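Local coordinates for sulfur oxidation protein soxB (Thermus thermophilus, PDB 2WDC) that binds two manganese ions and probably acts as a hydrolase of the 5'-nucleotidase family in the oxidation of sulfur compounds, at residues A[444-449]-A[464-469]; A[449-454]-A[483-488]. One frame throughout, in Å; residues are numbered along the deposited sequence. Where two conformers were deposited one is given.

Contact 1: A[444-449]-A[464-469]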
loop_
_atom_site.group_PDB
_atom_site.type_symbol
_atom_site.label_atom_id
_atom_site.label_comp_id
_atom_site.label_asym_id
_atom_site.label_seq_id
_atom_site.Cartn_x
_atom_site.Cartn_y
_atom_site.Cartn_z
ATOM N N ALA A 444 -18.444 -17.824 6.329
ATOM C CA ALA A 444 -17.396 -17.803 7.341
ATOM C C ALA A 444 -16.178 -17.001 6.907
ATOM O O ALA A 444 -15.568 -16.298 7.711
ATOM C CB ALA A 444 -17.005 -19.223 7.739
ATOM N N VAL A 445 -15.825 -17.109 5.628
ATOM C CA VAL A 445 -14.694 -16.360 5.100
ATOM C C VAL A 445 -14.935 -14.862 5.295
ATOM O O VAL A 445 -14.078 -14.146 5.816
ATOM C CB VAL A 445 -14.453 -16.719 3.609
ATOM C CG1 VAL A 445 -13.732 -15.590 2.879
ATOM C CG2 VAL A 445 -13.684 -18.033 3.502
ATOM N N LEU A 446 -16.113 -14.389 4.899
ATOM C CA LEU A 446 -16.430 -12.970 5.039
ATOM C C LEU A 446 -16.490 -12.532 6.498
ATOM O O LEU A 446 -15.999 -11.464 6.870
ATOM C CB LEU A 446 -17.734 -12.632 4.322
ATOM C CG LEU A 446 -17.625 -12.681 2.796
ATOM C CD1 LEU A 446 -19.005 -12.503 2.189
ATOM C CD2 LEU A 446 -16.656 -11.600 2.298
ATOM N N GLU A 447 -17.088 -13.364 7.342
ATOM C CA GLU A 447 -17.170 -13.021 8.753
ATOM C C GLU A 447 -15.778 -12.936 9.391
ATOM O O GLU A 447 -15.495 -12.032 10.175
ATOM C CB GLU A 447 -18.060 -14.022 9.497
ATOM C CG GLU A 447 -18.430 -13.590 10.918
ATOM C CD GLU A 447 -19.502 -12.504 10.960
ATOM O OE1 GLU A 447 -20.497 -12.596 10.213
ATOM O OE2 GLU A 447 -19.396 -11.636 11.845
ATOM N N ASP A 448 -14.909 -13.891 9.060
ATOM C CA ASP A 448 -13.561 -13.926 9.614
ATOM C C ASP A 448 -12.785 -12.678 9.186
ATOM O O ASP A 448 -12.146 -12.014 10.010
ATOM C CB ASP A 448 -12.842 -15.201 9.153
ATOM C CG ASP A 448 -11.507 -15.397 9.829
ATOM O OD1 ASP A 448 -11.311 -14.845 10.930
ATOM O OD2 ASP A 448 -10.694 -16.185 9.303
ATOM N N ILE A 449 -12.876 -12.342 7.903
ATOM C CA ILE A 449 -12.210 -11.142 7.407
ATOM C C ILE A 449 -12.754 -9.909 8.125
ATOM O O ILE A 449 -11.989 -9.059 8.567
ATOM C CB ILE A 449 -12.381 -10.995 5.903
ATOM C CG1 ILE A 449 -11.578 -12.065 5.165
ATOM C CG2 ILE A 449 -11.907 -9.614 5.458
ATOM C CD1 ILE A 449 -11.984 -12.198 3.708
ATOM N N GLY A 464 -5.552 -4.222 6.460
ATOM C CA GLY A 464 -6.112 -4.702 5.208
ATOM C C GLY A 464 -7.582 -4.372 5.027
ATOM O O GLY A 464 -8.215 -3.773 5.910
ATOM N N ASP A 465 -8.100 -4.709 3.849
ATOM C CA ASP A 465 -9.502 -4.469 3.499
ATOM C C ASP A 465 -10.228 -5.793 3.251
ATOM O O ASP A 465 -9.647 -6.859 3.459
ATOM C CB ASP A 465 -9.591 -3.564 2.267
ATOM C CG ASP A 465 -9.093 -2.160 2.547
ATOM O OD1 ASP A 465 -9.426 -1.626 3.619
ATOM O OD2 ASP A 465 -8.381 -1.585 1.702
ATOM N N VAL A 466 -11.499 -5.725 2.854
ATOM C CA VAL A 466 -12.312 -6.928 2.674
ATOM C C VAL A 466 -12.304 -7.446 1.246
ATOM O O VAL A 466 -12.580 -6.694 0.309
ATOM C CB VAL A 466 -13.770 -6.686 3.107
ATOM C CG1 VAL A 466 -14.575 -8.001 3.083
ATOM C CG2 VAL A 466 -13.827 -6.052 4.487
ATOM N N SER A 467 -12.001 -8.740 1.100
ATOM C CA SER A 467 -12.063 -9.432 -0.180
ATOM C C SER A 467 -13.354 -9.058 -0.920
ATOM O O SER A 467 -14.442 -8.980 -0.317
ATOM C CB SER A 467 -12.058 -10.944 0.076
ATOM O OG SER A 467 -12.129 -11.674 -1.137
ATOM N N ARG A 468 -13.219 -8.817 -2.223
ATOM C CA ARG A 468 -14.352 -8.462 -3.077
ATOM C C ARG A 468 -14.855 -9.737 -3.721
ATOM O O ARG A 468 -14.087 -10.434 -4.390
ATOM C CB ARG A 468 -13.903 -7.487 -4.162
ATOM C CG ARG A 468 -13.448 -6.127 -3.624
ATOM C CD ARG A 468 -12.009 -6.155 -3.089
ATOM N NE ARG A 468 -11.443 -4.817 -3.175
ATOM C CZ ARG A 468 -11.551 -3.887 -2.225
ATOM N NH1 ARG A 468 -12.077 -4.173 -1.032
ATOM N NH2 ARG A 468 -11.077 -2.669 -2.465
ATOM N N VAL A 469 -16.127 -10.059 -3.502
ATOM C CA VAL A 469 -16.671 -11.320 -3.997
ATOM C C VAL A 469 -17.714 -11.100 -5.084
ATOM O O VAL A 469 -18.887 -10.812 -4.793
ATOM C CB VAL A 469 -17.228 -12.165 -2.849
ATOM C CG1 VAL A 469 -17.443 -13.598 -3.301
ATOM C CG2 VAL A 469 -16.291 -12.102 -1.637
#
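Val466, whose side chain packs against Ile449 of the facing helix, gives its carbonyl oxygen to Arg468 NH1 in a hydrogen bond of 2.9 Å. The acceptor lies near the guanidinium plane, at its edge, and the N-H...O angle of 153° makes a fairly straight bond, which joins the loop residue Val466 to the first residue of strand 468-470. The rest of the guanidinium is tied to other parts of the domain, with Asp382 in a salt bridge at NE and the carbonyls of Asp375 and Lys373 at NH2.

Segment 464-469 meets the helix mainly through apolar groups. Ile449 sends out two branches: CG2, anti to its own backbone N, lies 3.9 Å from Val466 CG1 and equally close to Val466 CA, whereas CD1 reaches farther along the chain and stops 3.8 Å from Ser467 CB. The serine thus touches the helix with its methylene. Its OG swings anti to the backbone N (chi1 179°) and bonds instead to Ser401 O on strand 398-401. One turn earlier, Leu446 CD2 stands 4.0 Å from Val469 CG2 and 4.2 Å from Val466 CG1, the two side chains of Leu446 and Val469 crossing at a slant. Tyr474 adds its side chain beside both Leu446 and Val466. At the other end, Asp465 turns away from the helix to a salt bridge with Arg405, its side chain about 10 Å from a bound manganese ion.

No hydrogen bond joins the two segments, and only carbon atoms meet side chain to side chain. The helix is therefore seated by apolar fit on a chain that is itself anchored by polar bonds to Ser401, Arg405 and Asp382.

Contact 2: A[449-454]-A[483-488]; sequences IASNVF and GERVRE
Ala450 puts its CB 4.0 Å from Arg485 CD and 4.3 Å from Val486 CG2, so that the arginine's aliphatic stem runs past a small helix residue. The Ala450 carbonyl oxygen lies over one face of the Arg485 guanidinium while accepting the helical bond from Phe454 N. Ser451 meets Arg485 NH1 with both CA and OG, each 3.5 Å away. In the modelled conformer Ser451 OG bonds to Glu447 O, and a water links it to NH1, which also reaches Thr482 OG1. Phe454, the first residue past the helix, sets its CB 4.0 Å from Arg485 NE, and another water lies between Phe454 O (2.8 Å) and Arg485 NH2 (2.7 Å). Extended from CG to NE, the arginine chain brings its head to this carboxyl end of the helix, while NE bonds to Pro478 O. If an alanine stood at Arg485, the bridging waters and Thr482 would probably lose their guanidinium donors, and a gap would open beside Ala450 and Phe454. Helix 439-453 thus ends against the turn leading into strand 486-491, whose antiparallel partner 472-476 meets the Phe454 side chain through Leu476 and Val486 through Tyr474.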
loop_
_atom_site.group_PDB
_atom_site.type_symbol
_atom_site.label_atom_id
_atom_site.label_comp_id
_atom_site.label_asym_id
_atom_site.label_seq_id
_atom_site.Cartn_x
_atom_site.Cartn_y
_atom_site.Cartn_z
ATOM N N ILE A 449 -12.876 -12.342 7.903
ATOM C CA ILE A 449 -12.210 -11.142 7.407
ATOM C C ILE A 449 -12.754 -9.909 8.125
ATOM O O ILE A 449 -11.989 -9.059 8.567
ATOM C CB ILE A 449 -12.381 -10.995 5.903
ATOM C CG1 ILE A 449 -11.578 -12.065 5.165
ATOM C CG2 ILE A 449 -11.907 -9.614 5.458
ATOM C CD1 ILE A 449 -11.984 -12.198 3.708
ATOM N N ALA A 450 -14.073 -9.834 8.253
ATOM C CA ALA A 450 -14.707 -8.701 8.933
ATOM C C ALA A 450 -14.220 -8.553 10.365
ATOM O O ALA A 450 -14.048 -7.436 10.854
ATOM C CB ALA A 450 -16.234 -8.814 8.896
ATOM N N SER A 451 -13.968 -9.676 11.037
ATOM C CA SER A 451 -13.497 -9.647 12.421
ATOM C C SER A 451 -12.138 -8.976 12.543
ATOM O O SER A 451 -11.841 -8.336 13.551
ATOM C CB SER A 451 -13.444 -11.062 13.007
ATOM O OG SER A 451 -14.746 -11.604 13.128
ATOM N N ASN A 452 -11.320 -9.119 11.500
ATOM C CA ASN A 452 -9.999 -8.511 11.479
ATOM C C ASN A 452 -10.074 -7.047 11.037
ATOM O O ASN A 452 -9.518 -6.159 11.688
ATOM C CB ASN A 452 -9.074 -9.278 10.528
ATOM C CG ASN A 452 -8.693 -10.651 11.059
ATOM O OD1 ASN A 452 -8.285 -10.793 12.212
ATOM N ND2 ASN A 452 -8.820 -11.668 10.216
ATOM N N VAL A 453 -10.753 -6.795 9.925
ATOM C CA VAL A 453 -10.840 -5.444 9.403
ATOM C C VAL A 453 -11.555 -4.486 10.345
ATOM O O VAL A 453 -11.202 -3.306 10.428
ATOM C CB VAL A 453 -11.495 -5.431 8.009
ATOM C CG1 VAL A 453 -11.700 -3.989 7.517
ATOM C CG2 VAL A 453 -10.654 -6.235 7.016
ATOM N N PHE A 454 -12.571 -4.985 11.047
ATOM C CA PHE A 454 -13.370 -4.119 11.909
ATOM C C PHE A 454 -13.126 -4.234 13.402
ATOM O O PHE A 454 -13.928 -3.746 14.200
ATOM C CB PHE A 454 -14.855 -4.223 11.559
ATOM C CG PHE A 454 -15.131 -3.936 10.117
ATOM C CD1 PHE A 454 -14.853 -2.686 9.596
ATOM C CD2 PHE A 454 -15.542 -4.946 9.255
ATOM C CE1 PHE A 454 -15.020 -2.434 8.244
ATOM C CE2 PHE A 454 -15.726 -4.700 7.905
ATOM C CZ PHE A 454 -15.472 -3.427 7.396
ATOM N N GLY A 483 -19.417 -12.805 14.457
ATOM C CA GLY A 483 -20.392 -13.840 14.166
ATOM C C GLY A 483 -21.669 -13.245 13.606
ATOM O O GLY A 483 -22.486 -13.944 12.999
ATOM N N GLU A 484 -21.832 -11.937 13.790
ATOM C CA GLU A 484 -23.034 -11.251 13.345
ATOM C C GLU A 484 -22.792 -10.076 12.399
ATOM O O GLU A 484 -23.730 -9.366 12.041
ATOM C CB GLU A 484 -23.847 -10.789 14.560
ATOM C CG GLU A 484 -24.171 -11.917 15.538
ATOM C CD GLU A 484 -24.860 -11.429 16.799
ATOM O OE1 GLU A 484 -25.361 -10.284 16.798
ATOM O OE2 GLU A 484 -24.903 -12.190 17.793
ATOM N N ARG A 485 -21.542 -9.857 11.994
ATOM C CA ARG A 485 -21.252 -8.734 11.100
ATOM C C ARG A 485 -21.738 -8.923 9.669
ATOM O O ARG A 485 -22.121 -7.959 9.004
ATOM C CB ARG A 485 -19.757 -8.401 11.092
ATOM C CG ARG A 485 -19.225 -7.879 12.405
ATOM C CD ARG A 485 -17.834 -7.272 12.223
ATOM N NE ARG A 485 -17.338 -6.685 13.461
ATOM C CZ ARG A 485 -16.652 -7.360 14.379
ATOM N NH1 ARG A 485 -16.382 -8.648 14.192
ATOM N NH2 ARG A 485 -16.247 -6.752 15.487
ATOM N N VAL A 486 -21.682 -10.156 9.179
ATOM C CA VAL A 486 -22.072 -10.466 7.812
ATOM C C VAL A 486 -23.401 -11.186 7.827
ATOM O O VAL A 486 -23.555 -12.206 8.497
ATOM C CB VAL A 486 -20.995 -11.347 7.135
ATOM C CG1 VAL A 486 -21.477 -11.856 5.788
ATOM C CG2 VAL A 486 -19.691 -10.590 7.007
ATOM N N ARG A 487 -24.373 -10.669 7.091
ATOM C CA ARG A 487 -25.672 -11.324 7.046
ATOM C C ARG A 487 -26.382 -11.162 5.712
ATOM O O ARG A 487 -25.895 -10.472 4.812
ATOM C CB ARG A 487 -26.557 -10.894 8.217
ATOM C CG ARG A 487 -27.037 -9.461 8.154
ATOM C CD ARG A 487 -28.087 -9.203 9.221
ATOM N NE ARG A 487 -28.864 -7.999 8.946
ATOM C CZ ARG A 487 -28.602 -6.807 9.470
ATOM N NH1 ARG A 487 -29.367 -5.767 9.170
ATOM N NH2 ARG A 487 -27.579 -6.657 10.299
ATOM N N GLU A 488 -27.499 -11.865 5.568
ATOM C CA GLU A 488 -28.283 -11.851 4.339
ATOM C C GLU A 488 -27.429 -12.030 3.094
ATOM O O GLU A 488 -27.551 -11.284 2.118
ATOM C CB GLU A 488 -29.124 -10.579 4.257
ATOM C CG GLU A 488 -29.978 -10.371 5.500
ATOM C CD GLU A 488 -30.659 -9.020 5.525
ATOM O OE1 GLU A 488 -31.209 -8.617 4.478
ATOM O OE2 GLU A 488 -30.629 -8.356 6.585
HETATM O O HOH W 1 -16.977 -10.583 12.109
HETATM O O HOH W 2 -13.383 -8.224 16.067
HETATM O O HOH W 3 -16.353 -4.007 15.538
#

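In the fold
Both contacts use helix 439-453 and share Ile449, which makes its contacts in contact 1; their centres are 8 Å apart. Contact 1 lies nearer the centre of the chain and is only partly buried, an apolar seat on the loop that leads toward the manganese site. Contact 2, farther out and away from that site, is a buried contact in which a guanidinium and bridging waters do much of the work at the helix end. Glu447, from the helix segment of contact 1, ties them together, its OE2 accepting bonds from the backbone N of Gly483 and Arg485. Helix 439-453 thereby packs on strands 468-470 and 486-491, members of two different sheets.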